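Long-range contact in 2-oxo-1,2-dihydroquinoline 8-monooxygenase, oxygenase component (PDB 1Z02), which probably hydroxylates 2-oxo-1,2-dihydroquinoline at carbon 8, as the oxygenase component of a Rieske-type monooxygenase carrying a [2Fe-2S] cluster and a mononuclear iron: residues I68-K81 / V136-V150. Sequence-based numbering, arbitrary orientation.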
loop_
_atom_site.group_PDB
_atom_site.type_symbol
_atom_site.label_atom_id
_atom_site.label_comp_id
_atom_site.label_asym_id
_atom_site.label_seq_id
_atom_site.Cartn_x
_atom_site.Cartn_y
_atom_site.Cartn_z
ATOM N N ILE A 68 9.092 0.749 -21.444
ATOM C CA ILE A 68 9.840 0.441 -22.660
ATOM C C ILE A 68 10.043 -1.060 -22.846
ATOM O O ILE A 68 10.340 -1.777 -21.897
ATOM C CB ILE A 68 11.236 1.108 -22.599
ATOM C CG1 ILE A 68 11.084 2.628 -22.477
ATOM C CG2 ILE A 68 12.041 0.761 -23.842
ATOM C CD1 ILE A 68 12.386 3.388 -22.174
ATOM N N VAL A 69 9.889 -1.530 -24.078
ATOM C CA VAL A 69 10.085 -2.934 -24.387
ATOM C C VAL A 69 11.209 -3.040 -25.417
ATOM O O VAL A 69 11.267 -2.260 -26.376
ATOM C CB VAL A 69 8.787 -3.571 -24.936
ATOM C CG1 VAL A 69 8.321 -2.819 -26.174
ATOM C CG2 VAL A 69 9.013 -5.051 -25.241
ATOM N N LEU A 70 12.118 -3.986 -25.198
ATOM C CA LEU A 70 13.248 -4.175 -26.108
ATOM C C LEU A 70 13.275 -5.581 -26.689
ATOM O O LEU A 70 12.855 -6.548 -26.047
ATOM C CB LEU A 70 14.584 -3.919 -25.392
ATOM C CG LEU A 70 14.868 -2.573 -24.718
ATOM C CD1 LEU A 70 14.236 -2.532 -23.346
ATOM C CD2 LEU A 70 16.360 -2.383 -24.613
ATOM N N ARG A 71 13.767 -5.680 -27.917
ATOM C CA ARG A 71 13.889 -6.963 -28.597
ATOM C C ARG A 71 15.129 -6.967 -29.471
ATOM O O ARG A 71 15.437 -5.967 -30.118
ATOM C CB ARG A 71 12.668 -7.252 -29.479
ATOM C CG ARG A 71 12.772 -8.604 -30.195
ATOM C CD ARG A 71 11.748 -8.778 -31.298
ATOM N NE ARG A 71 11.896 -10.083 -31.942
ATOM C CZ ARG A 71 11.391 -10.399 -33.134
ATOM N NH1 ARG A 71 11.578 -11.613 -33.633
ATOM N NH2 ARG A 71 10.710 -9.504 -33.837
ATOM N N ARG A 72 15.854 -8.081 -29.479
ATOM C CA ARG A 72 17.045 -8.176 -30.317
ATOM C C ARG A 72 16.713 -9.030 -31.531
ATOM O O ARG A 72 16.261 -10.164 -31.388
ATOM C CB ARG A 72 18.214 -8.811 -29.567
ATOM C CG ARG A 72 19.493 -8.891 -30.412
ATOM C CD ARG A 72 20.568 -9.750 -29.749
ATOM N NE ARG A 72 21.006 -9.234 -28.448
ATOM C CZ ARG A 72 21.787 -8.169 -28.284
ATOM N NH1 ARG A 72 22.125 -7.775 -27.066
ATOM N NH2 ARG A 72 22.241 -7.498 -29.336
ATOM N N VAL A 73 16.915 -8.477 -32.721
ATOM C CA VAL A 73 16.650 -9.209 -33.950
ATOM C C VAL A 73 17.845 -9.079 -34.884
ATOM O O VAL A 73 18.256 -7.970 -35.225
ATOM C CB VAL A 73 15.403 -8.681 -34.666
ATOM C CG1 VAL A 73 15.119 -9.540 -35.891
ATOM C CG2 VAL A 73 14.221 -8.730 -33.737
ATOM N N ASN A 74 18.392 -10.218 -35.298
ATOM C CA ASN A 74 19.559 -10.238 -36.176
ATOM C C ASN A 74 20.707 -9.474 -35.532
ATOM O O ASN A 74 21.420 -8.728 -36.199
ATOM C CB ASN A 74 19.234 -9.620 -37.539
ATOM C CG ASN A 74 18.153 -10.387 -38.291
ATOM O OD1 ASN A 74 18.155 -11.620 -38.327
ATOM N ND2 ASN A 74 17.232 -9.656 -38.904
ATOM N N GLY A 75 20.875 -9.658 -34.228
ATOM C CA GLY A 75 21.951 -8.987 -33.527
ATOM C C GLY A 75 21.670 -7.559 -33.116
ATOM O O GLY A 75 22.349 -7.029 -32.236
ATOM N N LYS A 76 20.674 -6.929 -33.730
ATOM C CA LYS A 76 20.355 -5.548 -33.392
ATOM C C LYS A 76 19.187 -5.415 -32.407
ATOM O O LYS A 76 18.170 -6.097 -32.533
ATOM C CB LYS A 76 20.054 -4.757 -34.667
ATOM C CG LYS A 76 19.928 -3.266 -34.438
ATOM C CD LYS A 76 19.653 -2.521 -35.732
ATOM C CE LYS A 76 19.501 -1.020 -35.482
ATOM N NZ LYS A 76 19.164 -0.272 -36.729
ATOM N N VAL A 77 19.345 -4.526 -31.429
ATOM C CA VAL A 77 18.314 -4.291 -30.415
ATOM C C VAL A 77 17.441 -3.083 -30.745
ATOM O O VAL A 77 17.946 -2.022 -31.124
ATOM C CB VAL A 77 18.940 -4.044 -29.020
ATOM C CG1 VAL A 77 17.855 -3.796 -27.991
ATOM C CG2 VAL A 77 19.772 -5.233 -28.611
ATOM N N PHE A 78 16.132 -3.247 -30.588
ATOM C CA PHE A 78 15.180 -2.169 -30.845
ATOM C C PHE A 78 14.402 -1.877 -29.575
ATOM O O PHE A 78 14.185 -2.769 -28.754
ATOM C CB PHE A 78 14.201 -2.553 -31.963
ATOM C CG PHE A 78 14.860 -2.756 -33.296
ATOM C CD1 PHE A 78 15.489 -3.959 -33.602
ATOM C CD2 PHE A 78 14.891 -1.727 -34.231
ATOM C CE1 PHE A 78 16.142 -4.132 -34.818
ATOM C CE2 PHE A 78 15.545 -1.889 -35.452
ATOM C CZ PHE A 78 16.172 -3.095 -35.744
ATOM N N ALA A 79 13.978 -0.631 -29.410
ATOM C CA ALA A 79 13.210 -0.254 -28.225
ATOM C C ALA A 79 11.974 0.542 -28.638
ATOM O O ALA A 79 12.069 1.437 -29.476
ATOM C CB ALA A 79 14.082 0.565 -27.287
ATOM N N LEU A 80 10.824 0.195 -28.055
ATOM C CA LEU A 80 9.544 0.858 -28.315
ATOM C C LEU A 80 8.855 1.064 -26.967
ATOM O O LEU A 80 9.313 0.547 -25.939
ATOM C CB LEU A 80 8.635 -0.006 -29.202
ATOM C CG LEU A 80 8.996 -0.287 -30.660
ATOM C CD1 LEU A 80 10.222 -1.175 -30.722
ATOM C CD2 LEU A 80 7.817 -0.975 -31.354
ATOM N N LYS A 81 7.764 1.823 -26.964
ATOM C CA LYS A 81 7.046 2.047 -25.721
ATOM C C LYS A 81 6.263 0.783 -25.412
ATOM O O LYS A 81 5.536 0.273 -26.262
ATOM C CB LYS A 81 6.085 3.225 -25.838
ATOM C CG LYS A 81 5.397 3.541 -24.522
ATOM C CD LYS A 81 4.374 4.659 -24.691
ATOM C CE LYS A 81 5.035 6.006 -24.972
ATOM N NZ LYS A 81 4.017 7.097 -25.052
ATOM N N VAL A 136 3.444 3.418 -32.041
ATOM C CA VAL A 136 3.992 3.675 -30.712
ATOM C C VAL A 136 5.336 4.374 -30.815
ATOM O O VAL A 136 6.001 4.324 -31.852
ATOM C CB VAL A 136 4.174 2.376 -29.899
ATOM C CG1 VAL A 136 2.819 1.757 -29.596
ATOM C CG2 VAL A 136 5.042 1.393 -30.665
ATOM N N THR A 137 5.731 5.034 -29.733
ATOM C CA THR A 137 6.994 5.757 -29.703
ATOM C C THR A 137 8.201 4.824 -29.846
ATOM O O THR A 137 8.188 3.690 -29.352
ATOM C CB THR A 137 7.145 6.539 -28.373
ATOM O OG1 THR A 137 5.979 7.345 -28.155
ATOM C CG2 THR A 137 8.378 7.455 -28.418
ATOM N N THR A 138 9.237 5.300 -30.530
ATOM C CA THR A 138 10.465 4.528 -30.685
ATOM C C THR A 138 11.536 5.191 -29.836
ATOM O O THR A 138 11.532 6.406 -29.664
ATOM C CB THR A 138 10.991 4.512 -32.148
ATOM O OG1 THR A 138 11.339 5.842 -32.545
ATOM C CG2 THR A 138 9.947 3.950 -33.099
ATOM N N TYR A 139 12.456 4.398 -29.305
ATOM C CA TYR A 139 13.539 4.942 -28.497
ATOM C C TYR A 139 14.882 4.515 -29.079
ATOM O O TYR A 139 15.170 3.324 -29.204
ATOM C CB TYR A 139 13.407 4.475 -27.047
ATOM C CG TYR A 139 12.082 4.864 -26.442
ATOM C CD1 TYR A 139 11.017 3.972 -26.417
ATOM C CD2 TYR A 139 11.866 6.160 -25.979
ATOM C CE1 TYR A 139 9.768 4.363 -25.951
ATOM C CE2 TYR A 139 10.620 6.561 -25.515
ATOM C CZ TYR A 139 9.578 5.655 -25.505
ATOM O OH TYR A 139 8.344 6.052 -25.049
ATOM N N PRO A 140 15.722 5.492 -29.454
ATOM C CA PRO A 140 17.032 5.182 -30.029
ATOM C C PRO A 140 17.855 4.294 -29.112
ATOM O O PRO A 140 17.906 4.528 -27.909
ATOM C CB PRO A 140 17.671 6.557 -30.205
ATOM C CG PRO A 140 16.510 7.450 -30.441
ATOM C CD PRO A 140 15.490 6.948 -29.430
ATOM N N VAL A 141 18.497 3.284 -29.687
ATOM C CA VAL A 141 19.324 2.376 -28.916
ATOM C C VAL A 141 20.769 2.433 -29.364
ATOM O O VAL A 141 21.063 2.523 -30.556
ATOM C CB VAL A 141 18.854 0.914 -29.072
ATOM C CG1 VAL A 141 19.811 -0.029 -28.356
ATOM C CG2 VAL A 141 17.444 0.758 -28.514
ATOM N N HIS A 142 21.668 2.376 -28.392
ATOM C CA HIS A 142 23.089 2.369 -28.668
ATOM C C HIS A 142 23.735 1.330 -27.755
ATOM O O HIS A 142 23.946 1.574 -26.565
ATOM C CB HIS A 142 23.697 3.746 -28.425
ATOM C CG HIS A 142 25.139 3.834 -28.814
ATOM N ND1 HIS A 142 25.744 5.007 -29.185
ATOM C CD2 HIS A 142 26.103 2.894 -28.885
ATOM C CE1 HIS A 142 27.014 4.787 -29.469
ATOM N NE2 HIS A 142 27.258 3.509 -29.293
ATOM N N GLU A 143 24.037 0.168 -28.324
ATOM C CA GLU A 143 24.658 -0.925 -27.583
ATOM C C GLU A 143 26.168 -0.912 -27.817
ATOM O O GLU A 143 26.626 -0.790 -28.957
ATOM C CB GLU A 143 24.071 -2.261 -28.047
ATOM C CG GLU A 143 24.574 -3.475 -27.267
ATOM C CD GLU A 143 23.921 -4.753 -27.718
ATOM O OE1 GLU A 143 24.038 -5.772 -27.012
ATOM O OE2 GLU A 143 23.288 -4.739 -28.787
ATOM N N VAL A 144 26.937 -1.048 -26.742
ATOM C CA VAL A 144 28.388 -1.032 -26.845
ATOM C C VAL A 144 29.057 -1.734 -25.658
ATOM O O VAL A 144 28.706 -1.499 -24.499
ATOM C CB VAL A 144 28.914 0.427 -26.938
ATOM C CG1 VAL A 144 28.616 1.174 -25.644
ATOM C CG2 VAL A 144 30.407 0.437 -27.218
ATOM N N ASN A 145 30.013 -2.607 -25.971
ATOM C CA ASN A 145 30.777 -3.363 -24.981
ATOM C C ASN A 145 29.992 -3.938 -23.797
ATOM O O ASN A 145 30.356 -3.734 -22.632
ATOM C CB ASN A 145 31.948 -2.514 -24.470
ATOM C CG ASN A 145 32.968 -2.220 -25.559
ATOM O OD1 ASN A 145 33.311 -3.101 -26.342
ATOM N ND2 ASN A 145 33.458 -0.983 -25.608
ATOM N N GLY A 146 28.930 -4.676 -24.110
ATOM C CA GLY A 146 28.120 -5.299 -23.075
ATOM C C GLY A 146 27.031 -4.444 -22.450
ATOM O O GLY A 146 26.294 -4.924 -21.579
ATOM N N MET A 147 26.915 -3.193 -22.895
ATOM C CA MET A 147 25.917 -2.258 -22.371
ATOM C C MET A 147 24.916 -1.832 -23.435
ATOM O O MET A 147 25.297 -1.467 -24.546
ATOM C CB MET A 147 26.597 -0.988 -21.850
ATOM C CG MET A 147 27.497 -1.143 -20.649
ATOM S SD MET A 147 26.587 -1.431 -19.152
ATOM C CE MET A 147 25.948 0.231 -18.784
ATOM N N ILE A 148 23.635 -1.859 -23.081
ATOM C CA ILE A 148 22.578 -1.437 -23.993
ATOM C C ILE A 148 21.989 -0.124 -23.474
ATOM O O ILE A 148 21.260 -0.120 -22.478
ATOM C CB ILE A 148 21.431 -2.477 -24.082
ATOM C CG1 ILE A 148 21.943 -3.777 -24.709
ATOM C CG2 ILE A 148 20.285 -1.918 -24.934
ATOM C CD1 ILE A 148 20.889 -4.851 -24.848
ATOM N N PHE A 149 22.311 0.988 -24.133
ATOM C CA PHE A 149 21.785 2.291 -23.726
ATOM C C PHE A 149 20.570 2.657 -24.570
ATOM O O PHE A 149 20.505 2.340 -25.759
ATOM C CB PHE A 149 22.838 3.400 -23.874
ATOM C CG PHE A 149 24.044 3.221 -22.994
ATOM C CD1 PHE A 149 25.129 2.450 -23.414
ATOM C CD2 PHE A 149 24.095 3.822 -21.739
ATOM C CE1 PHE A 149 26.250 2.284 -22.588
ATOM C CE2 PHE A 149 25.198 3.667 -20.913
ATOM C CZ PHE A 149 26.283 2.894 -21.337
ATOM N N VAL A 150 19.599 3.313 -23.945
ATOM C CA VAL A 150 18.390 3.729 -24.642
ATOM C C VAL A 150 18.186 5.210 -24.399
ATOM O O VAL A 150 18.448 5.705 -23.302
ATOM C CB VAL A 150 17.138 2.964 -24.131
ATOM C CG1 VAL A 150 15.901 3.445 -24.854
ATOM C CG2 VAL A 150 17.307 1.477 -24.357
HETATM O O HOH W 1 22.013 -3.492 -30.786
HETATM O O HOH W 2 15.244 1.298 -31.176
HETATM O O HOH W 3 3.295 5.442 -27.829
#
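Arg-72 meets Glu-143 end-on in a two-pronged salt bridge: NH1 lies 2.8 Å from OE1 and NH2 3.0 Å from OE2, with guanidinium and carboxylate planes 34° apart. A bend at chi3 (-61°) turns the arginine's head toward the acid, while NH2 also bonds Gly-75 O in the type I' turn from Val-73 to Lys-76, where any side chain on Gly-75 would jam against the preceding carbonyl. Val-77 CG2 lies over one guanidinium face, offset toward its rim, and meets Ile-148 CD1 tip to tip at 3.9 Å. Between the two hairpins, branched aliphatic residues fill the interface: Leu-70 CD2 touches both Ile-148 CG2 and Val-150 CG2, and the short Ala-79 lets Val-141 CG2 come within 3.6 Å of its CB.

Farther along, the backbones join directly. Tyr-139 N donates to Ala-79 O (3.0 Å) and Lys-81 N to Thr-137 O (3.1 Å), flanking a single bridge between Leu-80 and Thr-138. The Tyr-139 ring, large enough to span this junction, carries Ile-68 CG1 over one face, turns its edge to the Leu-80–Lys-81 backbone and brings OH to 3.3 Å from Lys-81 CE. Where the strands diverge, water 1 links Val-77 N to Glu-143 OE2, and water 2 links Ala-79 N to Tyr-139 O.

Outside the segments, Leu-53 O receives Arg-72 NE and Thr-50 OG1 bonds Glu-143 OE1, giving each partner a further tether; Asp-155 OD2 forms a salt bridge with Lys-81 NZ and a hydrogen bond with Thr-137 OG1. A leucine in place of Arg-72 would probably leave the Glu-143 carboxylate without its countercharge and Gly-75 O without this donor.

The contact thus packs two antiparallel sheets of the Rieske domain together: strands 66-73 and 76-81, with 58-63 beyond, against 141-144 and 147-152, which 43-49 extends.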